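Local coordinates for Mll7089 protein (PDB 2OZ8) that is of unknown function but belongs to the mandelate racemase/muconate lactonizing enzyme family and may act as a magnesium-dependent hydro-lyase, at residues S154-A157 against A163-I166. Sequence-based numbering, arbitrary orientation.
Sequences SHAA and AFKI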
# COMPACT_ATOMS: atom_id res chain seq x y z
N SER A 154 28.13 -38.06 12.58
CA SER A 154 29.52 -38.42 12.32
C SER A 154 29.67 -39.47 11.17
O SER A 154 30.63 -39.41 10.39
CB SER A 154 30.24 -38.81 13.60
OG SER A 154 29.66 -39.96 14.11
N HIS A 155 28.73 -40.39 11.01
CA HIS A 155 28.71 -41.11 9.74
C HIS A 155 28.62 -40.17 8.51
O HIS A 155 29.43 -40.29 7.59
CB HIS A 155 27.63 -42.17 9.66
CG HIS A 155 27.73 -43.02 8.43
ND1 HIS A 155 26.80 -42.99 7.41
CD2 HIS A 155 28.69 -43.90 8.04
CE1 HIS A 155 27.17 -43.83 6.46
NE2 HIS A 155 28.31 -44.40 6.82
N ALA A 156 27.67 -39.22 8.49
CA ALA A 156 27.63 -38.32 7.32
C ALA A 156 28.98 -37.61 7.04
O ALA A 156 29.43 -37.53 5.88
CB ALA A 156 26.49 -37.32 7.41
N ALA A 157 29.62 -37.08 8.08
CA ALA A 157 30.93 -36.44 7.92
C ALA A 157 31.99 -37.44 7.41
O ALA A 157 32.80 -37.09 6.51
CB ALA A 157 31.39 -35.73 9.19
N ALA A 163 27.70 -30.25 4.87
CA ALA A 163 26.52 -29.50 5.31
C ALA A 163 25.50 -30.44 5.98
O ALA A 163 25.28 -31.57 5.50
CB ALA A 163 25.91 -28.74 4.13
N PHE A 164 24.87 -29.97 7.06
CA PHE A 164 24.13 -30.80 8.02
C PHE A 164 22.88 -30.05 8.50
O PHE A 164 22.98 -28.89 8.86
CB PHE A 164 25.02 -31.12 9.25
CG PHE A 164 26.32 -31.79 8.88
CD1 PHE A 164 26.37 -33.17 8.65
CD2 PHE A 164 27.47 -31.05 8.68
CE1 PHE A 164 27.54 -33.79 8.23
CE2 PHE A 164 28.70 -31.70 8.23
CZ PHE A 164 28.70 -33.04 8.02
N LYS A 165 21.71 -30.69 8.48
CA LYS A 165 20.48 -30.09 8.97
C LYS A 165 19.90 -30.90 10.11
O LYS A 165 19.74 -32.11 10.00
CB LYS A 165 19.43 -29.97 7.87
CG LYS A 165 18.21 -29.15 8.29
CD LYS A 165 16.89 -29.70 7.68
CE LYS A 165 16.77 -29.40 6.23
NZ LYS A 165 15.48 -29.73 5.57
N ILE A 166 19.57 -30.19 11.19
CA ILE A 166 18.98 -30.77 12.36
C ILE A 166 17.63 -30.14 12.63
O ILE A 166 17.35 -29.02 12.16
CB ILE A 166 19.89 -30.64 13.59
CG1 ILE A 166 20.10 -29.18 13.97
CG2 ILE A 166 21.24 -31.41 13.31
CD1 ILE A 166 20.88 -28.95 15.24
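Ala156 and Phe164 face each other with their CA atoms 8.3 Å apart, and Ala157 and Ala163 follow at 8.6 Å, a separation that leaves helix 146-158 and strand 163-167 to be bridged by a side chain. Phe164 supplies it. Its CG stands anti to the carbonyl carbon and beside the backbone N (chi1 -56°), which sends the ring from the strand to the helix with its far edge leading. CE1 of Phe164 meets the methyl CB of Ala156 at 3.8 Å, and this methyl lies at the ring edge, in plane, rather than over a face. The same Phe164 CE1 lies 3.9 Å from Ala157 N, also near the ring plane, while Phe164 CZ lies 4.0 Å from Ala157 CB. One edge of the ring therefore rests on two consecutive helix residues, whose short side chains let it come close to the helix backbone. Phe153 on the same helix, Ala137 of strand 132-138 and loop residue Val187 also touch the Phe164 side chain. The pair belongs to the beta-alpha-beta unit 132-138, 146-158, 163-167 of the enolase-type barrel. Neighbouring Lys165 makes no contact with residues 154-157, its NZ forming salt bridges with Glu224 and Glu317 of strands 222-224 and 313-318. Replacing Phe164 with an alanine would probably open a gap between strand and helix, leaving the methyls of Ala156 and Ala157 without their aromatic partner. With carbon meeting carbon and 102 Å² buried in total, the chemistry implies cohesion by dispersion and exclusion of water, with shape rather than polar bonding setting the fit between these segments.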